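Local coordinates for outer surface protein (Bacillus cereus ATCC 14579, PDB 1X7F) that probably acts as a 6-phospho-N-acetylmuramidase, splitting phosphorylated muramic-acid sugars derived from the bacterial cell wall, at residues M25-Y34 with W239-G250; V73-N81 with S110-D118. All coordinates share one frame; numbering follows the deposited sequence.

Both contacts belong to the N-terminal (beta/alpha)8-type domain, but to different layers of it. Contact 1 is buried near the middle of the chain: two neighbouring strands of the parallel sheet, the first and the eighth in chain order, meet through backbone hydrogen bonds, ordered water and charged side chains. Contact 2 lies about 28 Å from the centre of the chain, partly buried, where helices 74-85 and 110-115 pack through aliphatic groups and a single lysine-to-carbonyl bond. The two centres are about 22 Å apart. The contacts nevertheless touch, L33 CD1 of strand 28-33 lying 3.7 Å from I79 CG2 of helix 74-85, strand against helix layer.

Contact 1: M25-Y34 with W239-G250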
loop_
_atom_site.group_PDB
_atom_site.type_symbol
_atom_site.label_atom_id
_atom_site.label_comp_id
_atom_site.label_asym_id
_atom_site.label_seq_id
_atom_site.Cartn_x
_atom_site.Cartn_y
_atom_site.Cartn_z
ATOM N N MET A 25 -2.087 -10.587 -9.572
ATOM C CA MET A 25 -1.208 -9.493 -10.098
ATOM C C MET A 25 -0.088 -9.133 -9.118
ATOM O O MET A 25 -0.332 -8.935 -7.925
ATOM C CB MET A 25 -2.036 -8.256 -10.473
ATOM C CG MET A 25 -1.222 -7.046 -10.951
ATOM S SD MET A 25 -2.004 -6.174 -12.332
ATOM C CE MET A 25 -1.276 -7.017 -13.735
ATOM N N GLU A 26 1.133 -9.067 -9.647
ATOM C CA GLU A 26 2.325 -8.702 -8.887
ATOM C C GLU A 26 2.195 -7.316 -8.260
ATOM O O GLU A 26 1.584 -6.416 -8.849
ATOM C CB GLU A 26 3.574 -8.805 -9.781
ATOM C CG GLU A 26 4.545 -7.636 -9.681
ATOM C CD GLU A 26 5.706 -7.721 -10.666
ATOM O OE1 GLU A 26 5.476 -7.998 -11.870
ATOM O OE2 GLU A 26 6.859 -7.492 -10.234
ATOM N N ARG A 27 2.755 -7.167 -7.057
ATOM C CA ARG A 27 2.702 -5.911 -6.290
ATOM C C ARG A 27 4.090 -5.300 -6.181
ATOM O O ARG A 27 5.046 -5.971 -5.786
ATOM C CB ARG A 27 2.088 -6.139 -4.900
ATOM C CG ARG A 27 0.583 -6.348 -4.964
ATOM C CD ARG A 27 -0.083 -6.794 -3.685
ATOM N NE ARG A 27 -1.484 -7.131 -3.935
ATOM C CZ ARG A 27 -2.376 -7.451 -3.002
ATOM N NH1 ARG A 27 -2.033 -7.488 -1.719
ATOM N NH2 ARG A 27 -3.623 -7.739 -3.354
ATOM N N LYS A 28 4.207 -4.038 -6.571
ATOM C CA LYS A 28 5.504 -3.380 -6.612
ATOM C C LYS A 28 5.589 -2.280 -5.588
ATOM O O LYS A 28 4.568 -1.707 -5.193
ATOM C CB LYS A 28 5.782 -2.780 -7.997
ATOM C CG LYS A 28 6.012 -3.781 -9.099
ATOM C CD LYS A 28 6.413 -3.037 -10.373
ATOM C CE LYS A 28 6.481 -3.960 -11.597
ATOM N NZ LYS A 28 7.259 -3.342 -12.732
ATOM N N LEU A 29 6.822 -1.993 -5.175
ATOM C CA LEU A 29 7.142 -0.774 -4.438
ATOM C C LEU A 29 7.831 0.212 -5.377
ATOM O O LEU A 29 8.662 -0.177 -6.202
ATOM C CB LEU A 29 8.015 -1.075 -3.216
ATOM C CG LEU A 29 7.217 -1.511 -1.976
ATOM C CD1 LEU A 29 8.124 -2.195 -0.959
ATOM C CD2 LEU A 29 6.431 -0.298 -1.353
ATOM N N GLY A 30 7.475 1.490 -5.245
ATOM C CA GLY A 30 8.068 2.539 -6.065
ATOM C C GLY A 30 8.575 3.710 -5.255
ATOM O O GLY A 30 8.232 3.850 -4.087
ATOM N N ILE A 31 9.399 4.539 -5.896
ATOM C CA ILE A 31 9.938 5.794 -5.338
ATOM C C ILE A 31 9.723 6.910 -6.359
ATOM O O ILE A 31 9.643 6.649 -7.569
ATOM C CB ILE A 31 11.471 5.672 -5.047
ATOM C CG1 ILE A 31 12.213 5.020 -6.239
ATOM C CG2 ILE A 31 11.716 4.901 -3.746
ATOM C CD1 ILE A 31 13.734 5.317 -6.328
ATOM N N SER A 32 9.648 8.156 -5.891
ATOM C CA SER A 32 9.570 9.286 -6.821
ATOM C C SER A 32 10.883 10.035 -6.874
ATOM O O SER A 32 11.589 10.095 -5.868
ATOM C CB SER A 32 8.426 10.233 -6.444
ATOM O OG SER A 32 7.184 9.590 -6.648
ATOM N N LEU A 33 11.203 10.596 -8.048
ATOM C CA LEU A 33 12.351 11.492 -8.226
ATOM C C LEU A 33 11.934 12.854 -8.779
ATOM O O LEU A 33 10.955 12.967 -9.513
ATOM C CB LEU A 33 13.415 10.878 -9.164
ATOM C CG LEU A 33 14.029 9.525 -8.790
ATOM C CD1 LEU A 33 15.050 9.124 -9.842
ATOM C CD2 LEU A 33 14.673 9.579 -7.420
ATOM N N TYR A 34 12.694 13.885 -8.417
ATOM C CA TYR A 34 12.488 15.242 -8.930
ATOM C C TYR A 34 13.873 15.788 -9.176
ATOM O O TYR A 34 14.369 16.608 -8.401
ATOM C CB TYR A 34 11.686 16.111 -7.932
ATOM C CG TYR A 34 10.377 15.456 -7.529
ATOM C CD1 TYR A 34 10.311 14.612 -6.427
ATOM C CD2 TYR A 34 9.223 15.640 -8.286
ATOM C CE1 TYR A 34 9.116 13.979 -6.068
ATOM C CE2 TYR A 34 8.035 15.004 -7.950
ATOM C CZ TYR A 34 7.986 14.182 -6.839
ATOM O OH TYR A 34 6.809 13.558 -6.512
ATOM N N TRP A 239 -2.546 -1.967 -0.016
ATOM C CA TRP A 239 -2.561 -3.363 -0.428
ATOM C C TRP A 239 -3.729 -4.135 0.164
ATOM O O TRP A 239 -4.268 -5.021 -0.497
ATOM C CB TRP A 239 -1.235 -4.074 -0.106
ATOM C CG TRP A 239 -0.080 -3.705 -1.017
ATOM C CD1 TRP A 239 -0.125 -3.515 -2.375
ATOM C CD2 TRP A 239 1.299 -3.550 -0.640
ATOM N NE1 TRP A 239 1.129 -3.216 -2.854
ATOM C CE2 TRP A 239 2.024 -3.235 -1.813
ATOM C CE3 TRP A 239 1.999 -3.639 0.578
ATOM C CZ2 TRP A 239 3.404 -2.993 -1.806
ATOM C CZ3 TRP A 239 3.373 -3.402 0.581
ATOM C CH2 TRP A 239 4.051 -3.062 -0.602
ATOM N N ALA A 240 -4.127 -3.805 1.395
ATOM C CA ALA A 240 -5.275 -4.486 2.033
ATOM C C ALA A 240 -6.630 -4.197 1.371
ATOM O O ALA A 240 -7.561 -4.969 1.539
ATOM C CB ALA A 240 -5.339 -4.188 3.555
ATOM N N THR A 241 -6.754 -3.085 0.643
ATOM C CA THR A 241 -8.007 -2.789 -0.080
ATOM C C THR A 241 -8.276 -3.852 -1.158
ATOM O O THR A 241 -9.417 -4.081 -1.546
ATOM C CB THR A 241 -8.003 -1.370 -0.725
ATOM O OG1 THR A 241 -6.936 -1.275 -1.676
ATOM C CG2 THR A 241 -7.713 -0.246 0.306
ATOM N N GLY A 242 -7.218 -4.525 -1.606
ATOM C CA GLY A 242 -7.287 -5.404 -2.776
ATOM C C GLY A 242 -7.396 -4.672 -4.112
ATOM O O GLY A 242 -7.579 -5.304 -5.149
ATOM N N LEU A 243 -7.284 -3.343 -4.100
ATOM C CA LEU A 243 -7.544 -2.558 -5.311
ATOM C C LEU A 243 -6.311 -1.838 -5.857
ATOM O O LEU A 243 -6.388 -1.163 -6.885
ATOM C CB LEU A 243 -8.687 -1.552 -5.071
ATOM C CG LEU A 243 -10.080 -2.094 -4.697
ATOM C CD1 LEU A 243 -11.056 -0.940 -4.496
ATOM C CD2 LEU A 243 -10.641 -3.113 -5.714
ATOM N N ILE A 244 -5.186 -1.974 -5.160
ATOM C CA ILE A 244 -3.961 -1.270 -5.510
ATOM C C ILE A 244 -2.867 -2.300 -5.641
ATOM O O ILE A 244 -2.684 -3.126 -4.749
ATOM C CB ILE A 244 -3.601 -0.167 -4.445
ATOM C CG1 ILE A 244 -4.693 0.920 -4.357
ATOM C CG2 ILE A 244 -2.230 0.486 -4.734
ATOM C CD1 ILE A 244 -4.878 1.787 -5.666
ATOM N N ASP A 245 -2.165 -2.264 -6.770
ATOM C CA ASP A 245 -1.039 -3.157 -7.018
ATOM C C ASP A 245 0.285 -2.553 -6.569
ATOM O O ASP A 245 1.044 -3.197 -5.852
ATOM C CB ASP A 245 -0.972 -3.531 -8.506
ATOM C CG ASP A 245 -2.298 -4.025 -9.029
ATOM O OD1 ASP A 245 -2.901 -4.918 -8.391
ATOM O OD2 ASP A 245 -2.832 -3.578 -10.058
ATOM N N ASP A 246 0.557 -1.319 -6.992
ATOM C CA ASP A 246 1.856 -0.692 -6.747
ATOM C C ASP A 246 1.773 0.444 -5.730
ATOM O O ASP A 246 0.867 1.277 -5.782
ATOM C CB ASP A 246 2.478 -0.205 -8.076
ATOM C CG ASP A 246 2.755 -1.345 -9.049
ATOM O OD1 ASP A 246 2.552 -2.526 -8.674
ATOM O OD2 ASP A 246 3.192 -1.177 -10.209
ATOM N N VAL A 247 2.726 0.469 -4.803
ATOM C CA VAL A 247 2.761 1.506 -3.777
ATOM C C VAL A 247 4.005 2.372 -4.008
ATOM O O VAL A 247 5.127 1.874 -3.994
ATOM C CB VAL A 247 2.692 0.893 -2.338
ATOM C CG1 VAL A 247 2.949 1.944 -1.268
ATOM C CG2 VAL A 247 1.339 0.224 -2.106
ATOM N N ILE A 248 3.792 3.666 -4.258
ATOM C CA ILE A 248 4.887 4.577 -4.608
ATOM C C ILE A 248 5.020 5.669 -3.556
ATOM O O ILE A 248 4.038 6.318 -3.218
ATOM C CB ILE A 248 4.666 5.216 -6.035
ATOM C CG1 ILE A 248 4.358 4.135 -7.085
ATOM C CG2 ILE A 248 5.885 6.028 -6.460
ATOM C CD1 ILE A 248 3.789 4.674 -8.413
ATOM N N ILE A 249 6.233 5.875 -3.038
ATOM C CA ILE A 249 6.514 7.048 -2.195
ATOM C C ILE A 249 6.541 8.306 -3.071
ATOM O O ILE A 249 7.345 8.397 -4.001
ATOM C CB ILE A 249 7.863 6.884 -1.445
ATOM C CG1 ILE A 249 7.938 5.498 -0.784
ATOM C CG2 ILE A 249 8.071 8.053 -0.455
ATOM C CD1 ILE A 249 9.259 5.176 -0.156
ATOM N N GLY A 250 5.668 9.267 -2.753
ATOM C CA GLY A 250 5.452 10.456 -3.566
ATOM C C GLY A 250 6.483 11.550 -3.389
ATOM O O GLY A 250 6.768 12.281 -4.331
HETATM O O HOH W 1 -2.025 -7.303 -6.894
HETATM O O HOH W 2 2.239 -4.583 -10.611
HETATM O O HOH W 3 -5.499 -7.581 -0.673
#
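D246 OD1 is gripped twice: it accepts K28 N at 3.1 Å from above the carboxylate plane, and a water ties it to E26 O. K28 N also makes a weak bond to D245 O, an atom that takes the indole N-H of W239 within 239-250, NE1 to O 3.0 Å, from above the carbonyl plane. R27 runs past W239 in the opposite direction. With R27 CG anti to the carbonyl carbon (chi1 -74°) and the chain extended from CG to NE, R27 CD comes within 3.5 Å of W239 CD1 and the guanidinium plane lies nearly parallel to the indole; R27 NH1 then bonds R267 O. A second water, at the guanidinium edge, joins R27 NE to D245 OD1 and M25 O, while D245 OD2 accepts from S200 N. Beyond, the strands pair in parallel, with V247 N to K28 O at 2.9 Å, G30 N to V247 O at 2.7 Å and I249 N to G30 O at 3.0 Å. Here the first strand of the (beta/alpha)8 fold meets the eighth. S32 OG donates to I249 O, and Y34 OH makes a short 2.5 Å bond to G250 O. D246 OD2 has salt bridges to R57 and R199, and K28 NZ one to E89, consistent with the buried D246 carboxylate and the partly exposed K28 ammonium being balanced from outside the two segments.

Contact 2: V73-N81 with S110-D118; sequences VAEFKEIIN and SFFAELGAD
L115 reaches from the end of helix 110-115 into the flank of helix 74-85. Its CB rests 3.8 Å from I80 CD1, and with CG anti to the carbonyl carbon (chi1 -75°) the two methyls spread along the neighbouring helix: L115 CD1 meets both I80 CD1 and F76 CB, 4.0 Å from each, while L115 CD2 turns to the helix start, 3.9 Å from V73 CG1. L115 also touches L92 of strand 89-94, so it contacts helix 74-85 and the sheet together. Helix 74-85 follows strand 55-62 and helix 110-115 follows strand 89-94, making the pair successive helices of the outer layer of a (beta/alpha)8-type fold, inclined at 56°. The second helix ends in a Schellman motif with G116, of positive phi, at C-prime: A117 N bonds back to F112 O. I80 CG2 presses on this turn, 3.3 Å from G116 O and 3.4 Å from L115 O. K77 runs past the backbone at L115 O towards E114. Its chain bends at chi3 and chi4 (66°), letting K77 NZ donate to E114 O at 2.8 Å from well above the carbonyl plane. The ammonium thus meets a backbone carbonyl at the C-terminal end of a helix, where the helix dipole would probably favour a positive charge. Farther out, V73 CG1 also approaches the F111 ring at CE1.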
loop_
_atom_site.group_PDB
_atom_site.type_symbol
_atom_site.label_atom_id
_atom_site.label_comp_id
_atom_site.label_asym_id
_atom_site.label_seq_id
_atom_site.Cartn_x
_atom_site.Cartn_y
_atom_site.Cartn_z
ATOM N N VAL A 73 18.458 16.467 -20.649
ATOM C CA VAL A 73 18.327 15.270 -21.474
ATOM C C VAL A 73 19.325 14.207 -21.020
ATOM O O VAL A 73 18.921 13.158 -20.523
ATOM C CB VAL A 73 18.532 15.554 -22.987
ATOM C CG1 VAL A 73 17.979 14.408 -23.830
ATOM C CG2 VAL A 73 17.887 16.882 -23.398
ATOM N N ALA A 74 20.619 14.491 -21.183
ATOM C CA ALA A 74 21.690 13.530 -20.871
ATOM C C ALA A 74 21.715 13.068 -19.408
ATOM O O ALA A 74 22.049 11.914 -19.120
ATOM C CB ALA A 74 23.052 14.092 -21.274
ATOM N N GLU A 75 21.362 13.971 -18.493
ATOM C CA GLU A 75 21.345 13.655 -17.065
ATOM C C GLU A 75 20.116 12.847 -16.667
ATOM O O GLU A 75 20.223 11.921 -15.864
ATOM C CB GLU A 75 21.476 14.916 -16.213
ATOM C CG GLU A 75 22.913 15.386 -16.060
ATOM C CD GLU A 75 23.069 16.503 -15.047
ATOM O OE1 GLU A 75 22.275 16.558 -14.071
ATOM O OE2 GLU A 75 23.996 17.324 -15.231
ATOM N N PHE A 76 18.954 13.205 -17.221
ATOM C CA PHE A 76 17.760 12.359 -17.139
ATOM C C PHE A 76 18.072 10.984 -17.740
ATOM O O PHE A 76 17.614 9.966 -17.239
ATOM C CB PHE A 76 16.573 12.997 -17.872
ATOM C CG PHE A 76 15.612 13.726 -16.969
ATOM C CD1 PHE A 76 14.595 13.036 -16.304
ATOM C CD2 PHE A 76 15.704 15.105 -16.800
ATOM C CE1 PHE A 76 13.695 13.709 -15.469
ATOM C CE2 PHE A 76 14.813 15.787 -15.967
ATOM C CZ PHE A 76 13.802 15.087 -15.303
ATOM N N LYS A 77 18.871 10.977 -18.805
ATOM C CA LYS A 77 19.308 9.750 -19.469
ATOM C C LYS A 77 20.238 8.900 -18.595
ATOM O O LYS A 77 20.152 7.654 -18.613
ATOM C CB LYS A 77 20.013 10.091 -20.783
ATOM C CG LYS A 77 19.897 9.036 -21.857
ATOM C CD LYS A 77 20.754 9.420 -23.054
ATOM C CE LYS A 77 20.073 9.069 -24.364
ATOM N NZ LYS A 77 18.837 9.885 -24.572
ATOM N N GLU A 78 21.128 9.573 -17.853
ATOM C CA GLU A 78 22.028 8.888 -16.927
ATOM C C GLU A 78 21.244 8.279 -15.763
ATOM O O GLU A 78 21.363 7.082 -15.483
ATOM C CB GLU A 78 23.110 9.840 -16.407
ATOM C CG GLU A 78 24.080 9.194 -15.423
ATOM C CD GLU A 78 25.374 9.985 -15.237
ATOM O OE1 GLU A 78 25.421 11.183 -15.599
ATOM O OE2 GLU A 78 26.353 9.396 -14.721
ATOM N N ILE A 79 20.444 9.114 -15.102
ATOM C CA ILE A 79 19.594 8.677 -14.003
ATOM C C ILE A 79 18.722 7.487 -14.417
ATOM O O ILE A 79 18.686 6.479 -13.708
ATOM C CB ILE A 79 18.729 9.851 -13.457
ATOM C CG1 ILE A 79 19.614 10.928 -12.820
ATOM C CG2 ILE A 79 17.740 9.346 -12.429
ATOM C CD1 ILE A 79 18.949 12.286 -12.689
ATOM N N ILE A 80 18.048 7.604 -15.565
ATOM C CA ILE A 80 17.147 6.552 -16.063
ATOM C C ILE A 80 17.899 5.259 -16.409
ATOM O O ILE A 80 17.383 4.153 -16.191
ATOM C CB ILE A 80 16.292 7.053 -17.263
ATOM C CG1 ILE A 80 15.234 8.053 -16.784
ATOM C CG2 ILE A 80 15.610 5.889 -17.970
ATOM C CD1 ILE A 80 14.545 8.843 -17.893
ATOM N N ASN A 81 19.116 5.406 -16.926
ATOM C CA ASN A 81 19.968 4.258 -17.238
ATOM C C ASN A 81 20.388 3.526 -15.961
ATOM O O ASN A 81 20.418 2.295 -15.913
ATOM C CB ASN A 81 21.206 4.701 -18.019
ATOM C CG ASN A 81 21.456 3.856 -19.248
ATOM O OD1 ASN A 81 21.569 2.627 -19.175
ATOM N ND2 ASN A 81 21.567 4.518 -20.397
ATOM N N SER A 110 8.703 9.383 -29.156
ATOM C CA SER A 110 10.091 8.950 -29.340
ATOM C C SER A 110 11.049 9.570 -28.327
ATOM O O SER A 110 11.950 8.889 -27.828
ATOM C CB SER A 110 10.568 9.248 -30.772
ATOM O OG SER A 110 10.073 10.495 -31.249
ATOM N N PHE A 111 10.848 10.853 -28.017
ATOM C CA PHE A 111 11.668 11.544 -27.014
ATOM C C PHE A 111 11.671 10.826 -25.650
ATOM O O PHE A 111 12.707 10.774 -24.978
ATOM C CB PHE A 111 11.234 13.009 -26.855
ATOM C CG PHE A 111 11.966 13.744 -25.752
ATOM C CD1 PHE A 111 13.261 14.227 -25.957
ATOM C CD2 PHE A 111 11.366 13.939 -24.503
ATOM C CE1 PHE A 111 13.946 14.896 -24.938
ATOM C CE2 PHE A 111 12.043 14.606 -23.476
ATOM C CZ PHE A 111 13.338 15.089 -23.699
ATOM N N PHE A 112 10.519 10.283 -25.248
ATOM C CA PHE A 112 10.416 9.527 -23.997
ATOM C C PHE A 112 11.122 8.173 -24.104
ATOM O O PHE A 112 11.717 7.696 -23.132
ATOM C CB PHE A 112 8.948 9.346 -23.578
ATOM C CG PHE A 112 8.141 10.628 -23.632
ATOM C CD1 PHE A 112 8.409 11.681 -22.752
ATOM C CD2 PHE A 112 7.112 10.785 -24.566
ATOM C CE1 PHE A 112 7.668 12.871 -22.806
ATOM C CE2 PHE A 112 6.363 11.972 -24.626
ATOM C CZ PHE A 112 6.642 13.017 -23.745
ATOM N N ALA A 113 11.067 7.576 -25.297
ATOM C CA ALA A 113 11.778 6.329 -25.595
ATOM C C ALA A 113 13.295 6.514 -25.517
ATOM O O ALA A 113 13.992 5.693 -24.909
ATOM C CB ALA A 113 11.375 5.796 -26.969
ATOM N N GLU A 114 13.787 7.602 -26.118
ATOM C CA GLU A 114 15.220 7.917 -26.145
ATOM C C GLU A 114 15.820 8.115 -24.751
ATOM O O GLU A 114 16.991 7.797 -24.528
ATOM C CB GLU A 114 15.501 9.149 -27.023
ATOM C CG GLU A 114 15.071 9.028 -28.483
ATOM C CD GLU A 114 15.882 8.009 -29.283
ATOM O OE1 GLU A 114 15.842 6.792 -28.956
ATOM O OE2 GLU A 114 16.545 8.424 -30.257
ATOM N N LEU A 115 15.020 8.647 -23.827
ATOM C CA LEU A 115 15.436 8.771 -22.427
ATOM C C LEU A 115 15.607 7.414 -21.756
ATOM O O LEU A 115 16.489 7.240 -20.915
ATOM C CB LEU A 115 14.436 9.601 -21.616
ATOM C CG LEU A 115 14.395 11.120 -21.781
ATOM C CD1 LEU A 115 13.820 11.725 -20.517
ATOM C CD2 LEU A 115 15.775 11.712 -22.088
ATOM N N GLY A 116 14.758 6.463 -22.137
ATOM C CA GLY A 116 14.772 5.117 -21.558
ATOM C C GLY A 116 13.610 4.892 -20.609
ATOM O O GLY A 116 13.613 3.945 -19.812
ATOM N N ALA A 117 12.628 5.791 -20.679
ATOM C CA ALA A 117 11.398 5.682 -19.910
ATOM C C ALA A 117 10.581 4.493 -20.400
ATOM O O ALA A 117 10.633 4.131 -21.578
ATOM C CB ALA A 117 10.596 6.958 -20.025
ATOM N N ASP A 118 9.835 3.889 -19.483
ATOM C CA ASP A 118 9.031 2.703 -19.770
ATOM C C ASP A 118 7.590 3.077 -20.080
ATOM O O ASP A 118 6.837 2.278 -20.646
ATOM C CB ASP A 118 9.095 1.735 -18.585
ATOM C CG ASP A 118 10.476 1.131 -18.407
ATOM O OD1 ASP A 118 10.818 0.216 -19.180
ATOM O OD2 ASP A 118 11.288 1.507 -17.537
#